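Local structure of profilin-1A (Acanthamoeba castellanii, 1ACF) at residues A15-W29 against K90-I104. The protein binds monomeric actin in a 1:1 complex, hindering polymerization at high concentration and promoting it at low, and also binds the lipid PIP2. Numbering follows the deposited sequence.
Sequences AVTQAAILGLDGNTW and KTSKAILVGVYNEKI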
loop_
_atom_site.group_PDB
_atom_site.type_symbol
_atom_site.label_atom_id
_atom_site.label_comp_id
_atom_site.label_asym_id
_atom_site.label_seq_id
_atom_site.Cartn_x
_atom_site.Cartn_y
_atom_site.Cartn_z
ATOM N N ALA A 15 -11.869 4.436 -4.349
ATOM C CA ALA A 15 -11.002 3.727 -5.317
ATOM C C ALA A 15 -10.195 2.673 -4.552
ATOM O O ALA A 15 -9.506 1.809 -5.095
ATOM C CB ALA A 15 -10.122 4.749 -6.013
ATOM N N VAL A 16 -10.350 2.837 -3.226
ATOM C CA VAL A 16 -9.631 1.941 -2.273
ATOM C C VAL A 16 -10.582 1.625 -1.134
ATOM O O VAL A 16 -11.323 2.538 -0.746
ATOM C CB VAL A 16 -8.328 2.717 -1.875
ATOM C CG1 VAL A 16 -7.892 2.605 -0.451
ATOM C CG2 VAL A 16 -7.173 2.334 -2.826
ATOM N N THR A 17 -10.590 0.428 -0.631
ATOM C CA THR A 17 -11.430 -0.064 0.427
ATOM C C THR A 17 -10.855 0.124 1.802
ATOM O O THR A 17 -11.627 0.466 2.707
ATOM C CB THR A 17 -11.773 -1.608 0.230
ATOM O OG1 THR A 17 -12.764 -1.613 -0.862
ATOM C CG2 THR A 17 -12.374 -2.292 1.467
ATOM N N GLN A 18 -9.593 -0.216 1.980
ATOM C CA GLN A 18 -8.821 -0.146 3.222
ATOM C C GLN A 18 -7.441 0.477 2.851
ATOM O O GLN A 18 -6.933 0.043 1.781
ATOM C CB GLN A 18 -8.492 -1.570 3.746
ATOM C CG GLN A 18 -9.738 -2.413 3.978
ATOM C CD GLN A 18 -9.511 -3.766 4.545
ATOM O OE1 GLN A 18 -9.701 -4.008 5.746
ATOM N NE2 GLN A 18 -9.088 -4.694 3.723
ATOM N N ALA A 19 -6.972 1.359 3.680
ATOM C CA ALA A 19 -5.632 2.026 3.402
ATOM C C ALA A 19 -4.856 2.241 4.681
ATOM O O ALA A 19 -5.347 2.431 5.813
ATOM C CB ALA A 19 -5.860 3.312 2.628
ATOM N N ALA A 20 -3.550 2.178 4.565
ATOM C CA ALA A 20 -2.663 2.439 5.727
ATOM C C ALA A 20 -1.483 3.280 5.186
ATOM O O ALA A 20 -1.289 3.275 3.962
ATOM C CB ALA A 20 -2.172 1.196 6.413
ATOM N N ILE A 21 -0.820 3.956 6.109
ATOM C CA ILE A 21 0.374 4.747 5.792
ATOM C C ILE A 21 1.476 4.294 6.746
ATOM O O ILE A 21 1.283 4.381 7.982
ATOM C CB ILE A 21 0.241 6.290 5.782
ATOM C CG1 ILE A 21 -0.458 6.858 4.535
ATOM C CG2 ILE A 21 1.696 6.863 5.862
ATOM C CD1 ILE A 21 -0.818 8.369 4.744
ATOM N N LEU A 22 2.518 3.741 6.127
ATOM C CA LEU A 22 3.640 3.299 6.979
ATOM C C LEU A 22 4.928 4.144 6.879
ATOM O O LEU A 22 5.202 4.892 5.940
ATOM C CB LEU A 22 4.030 1.884 6.556
ATOM C CG LEU A 22 3.269 0.630 6.798
ATOM C CD1 LEU A 22 1.786 0.824 6.675
ATOM C CD2 LEU A 22 3.850 -0.369 5.806
ATOM N N GLY A 23 5.763 3.862 7.857
ATOM C CA GLY A 23 7.118 4.362 8.028
ATOM C C GLY A 23 8.034 3.291 7.371
ATOM O O GLY A 23 7.684 2.134 7.226
ATOM N N LEU A 24 9.228 3.745 6.990
ATOM C CA LEU A 24 10.255 2.901 6.353
ATOM C C LEU A 24 10.780 1.909 7.354
ATOM O O LEU A 24 11.479 0.950 6.921
ATOM C CB LEU A 24 11.263 3.797 5.602
ATOM C CG LEU A 24 10.828 4.544 4.358
ATOM C CD1 LEU A 24 12.030 5.239 3.690
ATOM C CD2 LEU A 24 10.242 3.585 3.335
ATOM N N ASP A 25 10.430 2.063 8.620
ATOM C CA ASP A 25 10.829 1.022 9.603
ATOM C C ASP A 25 9.734 -0.079 9.649
ATOM O O ASP A 25 9.877 -1.002 10.452
ATOM C CB ASP A 25 11.017 1.553 11.000
ATOM C CG ASP A 25 9.821 2.322 11.536
ATOM O OD1 ASP A 25 8.950 2.712 10.773
ATOM O OD2 ASP A 25 9.807 2.500 12.760
ATOM N N GLY A 26 8.679 0.140 8.854
ATOM C CA GLY A 26 7.531 -0.764 8.794
ATOM C C GLY A 26 6.422 -0.548 9.834
ATOM O O GLY A 26 5.490 -1.369 9.845
ATOM N N ASN A 27 6.492 0.439 10.673
ATOM C CA ASN A 27 5.507 0.796 11.687
ATOM C C ASN A 27 4.448 1.665 11.025
ATOM O O ASN A 27 4.718 2.489 10.154
ATOM C CB ASN A 27 6.076 1.347 12.980
ATOM C CG ASN A 27 6.817 0.219 13.742
ATOM O OD1 ASN A 27 6.291 -0.913 13.901
ATOM N ND2 ASN A 27 8.031 0.466 14.197
ATOM N N THR A 28 3.196 1.429 11.424
ATOM C CA THR A 28 2.033 2.131 10.856
ATOM C C THR A 28 1.971 3.544 11.404
ATOM O O THR A 28 2.241 3.757 12.590
ATOM C CB THR A 28 0.704 1.301 11.142
ATOM O OG1 THR A 28 0.885 0.027 10.451
ATOM C CG2 THR A 28 -0.572 2.035 10.768
ATOM N N TRP A 29 1.581 4.477 10.512
ATOM C CA TRP A 29 1.464 5.894 10.929
ATOM C C TRP A 29 -0.009 6.199 11.194
ATOM O O TRP A 29 -0.345 6.896 12.136
ATOM C CB TRP A 29 2.139 6.820 9.939
ATOM C CG TRP A 29 3.646 6.812 10.010
ATOM C CD1 TRP A 29 4.480 5.989 10.742
ATOM C CD2 TRP A 29 4.519 7.584 9.143
ATOM N NE1 TRP A 29 5.782 6.245 10.448
ATOM C CE2 TRP A 29 5.839 7.196 9.463
ATOM C CE3 TRP A 29 4.281 8.518 8.149
ATOM C CZ2 TRP A 29 6.926 7.772 8.792
ATOM C CZ3 TRP A 29 5.373 9.128 7.511
ATOM C CH2 TRP A 29 6.659 8.732 7.839
ATOM N N LYS A 90 5.992 3.488 -2.401
ATOM C CA LYS A 90 6.974 4.036 -1.447
ATOM C C LYS A 90 7.302 5.479 -1.834
ATOM O O LYS A 90 7.523 5.693 -3.034
ATOM C CB LYS A 90 8.236 3.236 -1.301
ATOM C CG LYS A 90 9.340 4.034 -0.552
ATOM C CD LYS A 90 10.680 3.425 -0.962
ATOM C CE LYS A 90 11.760 3.655 0.088
ATOM N NZ LYS A 90 12.832 2.634 -0.201
ATOM N N THR A 91 7.211 6.322 -0.855
ATOM C CA THR A 91 7.553 7.743 -1.002
ATOM C C THR A 91 8.982 7.961 -0.483
ATOM O O THR A 91 9.717 6.991 -0.221
ATOM C CB THR A 91 6.460 8.665 -0.405
ATOM O OG1 THR A 91 6.313 8.498 1.037
ATOM C CG2 THR A 91 5.120 8.474 -1.141
ATOM N N SER A 92 9.335 9.171 -0.202
ATOM C CA SER A 92 10.670 9.496 0.361
ATOM C C SER A 92 10.834 8.973 1.755
ATOM O O SER A 92 11.912 8.392 2.114
ATOM C CB SER A 92 10.919 10.990 0.254
ATOM O OG SER A 92 10.488 11.628 1.453
ATOM N N LYS A 93 9.787 9.164 2.586
ATOM C CA LYS A 93 9.836 8.727 4.000
ATOM C C LYS A 93 8.766 7.744 4.473
ATOM O O LYS A 93 8.765 7.401 5.678
ATOM C CB LYS A 93 9.655 9.995 4.896
ATOM C CG LYS A 93 10.821 10.939 4.803
ATOM C CD LYS A 93 10.399 12.372 5.173
ATOM C CE LYS A 93 11.587 13.255 4.726
ATOM N NZ LYS A 93 11.548 13.332 3.232
ATOM N N ALA A 94 7.847 7.352 3.609
ATOM C CA ALA A 94 6.692 6.530 3.990
ATOM C C ALA A 94 6.271 5.597 2.878
ATOM O O ALA A 94 6.769 5.698 1.744
ATOM C CB ALA A 94 5.477 7.498 4.221
ATOM N N ILE A 95 5.353 4.716 3.308
ATOM C CA ILE A 95 4.771 3.760 2.347
ATOM C C ILE A 95 3.225 3.820 2.431
ATOM O O ILE A 95 2.707 3.693 3.520
ATOM C CB ILE A 95 5.208 2.283 2.534
ATOM C CG1 ILE A 95 6.752 2.175 2.624
ATOM C CG2 ILE A 95 4.660 1.535 1.256
ATOM C CD1 ILE A 95 7.270 0.884 3.350
ATOM N N LEU A 96 2.664 3.993 1.261
ATOM C CA LEU A 96 1.218 4.040 1.061
ATOM C C LEU A 96 0.740 2.620 0.674
ATOM O O LEU A 96 1.386 2.026 -0.187
ATOM C CB LEU A 96 0.701 5.010 0.011
ATOM C CG LEU A 96 1.077 6.437 0.038
ATOM C CD1 LEU A 96 0.357 7.295 -0.969
ATOM C CD2 LEU A 96 0.797 6.958 1.466
ATOM N N VAL A 97 -0.337 2.221 1.374
ATOM C CA VAL A 97 -0.990 0.927 1.081
ATOM C C VAL A 97 -2.489 1.180 0.785
ATOM O O VAL A 97 -3.197 1.664 1.685
ATOM C CB VAL A 97 -0.845 -0.136 2.167
ATOM C CG1 VAL A 97 -1.422 -1.459 1.568
ATOM C CG2 VAL A 97 0.537 -0.365 2.725
ATOM N N GLY A 98 -2.877 0.837 -0.390
ATOM C CA GLY A 98 -4.265 0.967 -0.868
ATOM C C GLY A 98 -4.802 -0.393 -1.335
ATOM O O GLY A 98 -4.549 -0.847 -2.476
ATOM N N VAL A 99 -5.597 -1.016 -0.434
ATOM C CA VAL A 99 -6.207 -2.338 -0.759
ATOM C C VAL A 99 -7.513 -2.180 -1.569
ATOM O O VAL A 99 -8.313 -1.270 -1.224
ATOM C CB VAL A 99 -6.478 -3.103 0.549
ATOM C CG1 VAL A 99 -7.347 -4.345 0.291
ATOM C CG2 VAL A 99 -5.271 -3.508 1.332
ATOM N N TYR A 100 -7.776 -2.967 -2.608
ATOM C CA TYR A 100 -9.075 -2.809 -3.324
ATOM C C TYR A 100 -9.811 -4.154 -3.439
ATOM O O TYR A 100 -9.179 -5.242 -3.375
ATOM C CB TYR A 100 -8.964 -2.166 -4.732
ATOM C CG TYR A 100 -8.096 -2.968 -5.675
ATOM C CD1 TYR A 100 -6.699 -2.845 -5.608
ATOM C CD2 TYR A 100 -8.608 -3.914 -6.554
ATOM C CE1 TYR A 100 -5.853 -3.601 -6.441
ATOM C CE2 TYR A 100 -7.768 -4.643 -7.405
ATOM C CZ TYR A 100 -6.392 -4.503 -7.337
ATOM O OH TYR A 100 -5.531 -5.226 -8.139
ATOM N N ASN A 101 -11.139 -4.102 -3.659
ATOM C CA ASN A 101 -11.941 -5.341 -3.822
ATOM C C ASN A 101 -12.426 -5.442 -5.278
ATOM O O ASN A 101 -12.182 -4.568 -6.136
ATOM C CB ASN A 101 -13.054 -5.511 -2.821
ATOM C CG ASN A 101 -14.178 -4.523 -2.922
ATOM O OD1 ASN A 101 -14.312 -3.702 -3.851
ATOM N ND2 ASN A 101 -15.056 -4.550 -1.892
ATOM N N GLU A 102 -13.090 -6.552 -5.508
ATOM C CA GLU A 102 -13.643 -6.903 -6.823
ATOM C C GLU A 102 -14.645 -5.903 -7.314
ATOM O O GLU A 102 -15.095 -5.942 -8.480
ATOM C CB GLU A 102 -14.330 -8.280 -6.756
ATOM C CG GLU A 102 -13.608 -9.389 -6.006
ATOM C CD GLU A 102 -13.342 -9.310 -4.538
ATOM O OE1 GLU A 102 -13.946 -8.410 -3.891
ATOM O OE2 GLU A 102 -12.560 -10.103 -3.966
ATOM N N LYS A 103 -15.042 -4.971 -6.476
ATOM C CA LYS A 103 -16.046 -3.948 -6.886
ATOM C C LYS A 103 -15.350 -2.687 -7.376
ATOM O O LYS A 103 -16.034 -1.684 -7.676
ATOM C CB LYS A 103 -16.996 -3.554 -5.770
ATOM C CG LYS A 103 -18.347 -4.202 -5.624
ATOM C CD LYS A 103 -18.385 -5.532 -4.910
ATOM C CE LYS A 103 -18.104 -5.440 -3.437
ATOM N NZ LYS A 103 -19.115 -4.582 -2.751
ATOM N N ILE A 104 -14.021 -2.724 -7.385
ATOM C CA ILE A 104 -13.211 -1.583 -7.821
ATOM C C ILE A 104 -12.349 -1.937 -9.039
ATOM O O ILE A 104 -11.834 -3.021 -9.215
ATOM C CB ILE A 104 -12.309 -1.014 -6.655
ATOM C CG1 ILE A 104 -13.211 -0.338 -5.598
ATOM C CG2 ILE A 104 -11.146 -0.065 -7.157
ATOM C CD1 ILE A 104 -12.593 -0.395 -4.178
HETATM O O HOH W 1 10.601 6.553 7.829
#
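Leu22 and Ile95 exchange two short backbone hydrogen bonds, Leu22 N to Ile95 O and Ile95 N to Leu22 O, each 2.6 Å, the former nearly straight at 170°. Ala20 and Val97 form the next hydrogen-bonded pair of these antiparallel strands. At the far end the exchange is split: Val99 N donates to Gln18 O at 2.8 Å, whereas Val99 O receives the N-H of Thr17 rather than that of Gln18. Past the Leu22-Ile95 pair, a water bridges Leu24 N and Lys93 O.

Side chains alternate between the faces, as in any extended strand, and the register puts partners such as Ile21 and Leu96 on the same one. These two lie alongside each other; Ile21 CG1, anti to its carbonyl carbon (chi1 -76°), presses tightly on Leu96 CD2 at 3.3 Å. On this same face Trp29 brings CZ3 to 3.7 Å from Ala94 CB, while one face of its ring lies against the backbone, with Leu22 C over the centre and Gly23 CA nearer the rim. Gly98, without a side chain, leaves room for Val16 CG2, which lies 3.8 Å from Gly98 CA. The other face carries Leu22, Ile95 and Val97, and Leu24 crosses Ile95 at about a right angle, Leu24 CD2 lying 3.8 Å from Ile95 CG1.

This pairing joins the first and last strands of the central antiparallel sheet of the profilin fold. Strands 28-31 and 84-90 flank it; helix 2-11 packs on Ala19 and Ile21, and helix 39-50 on Ile95, across the sheet.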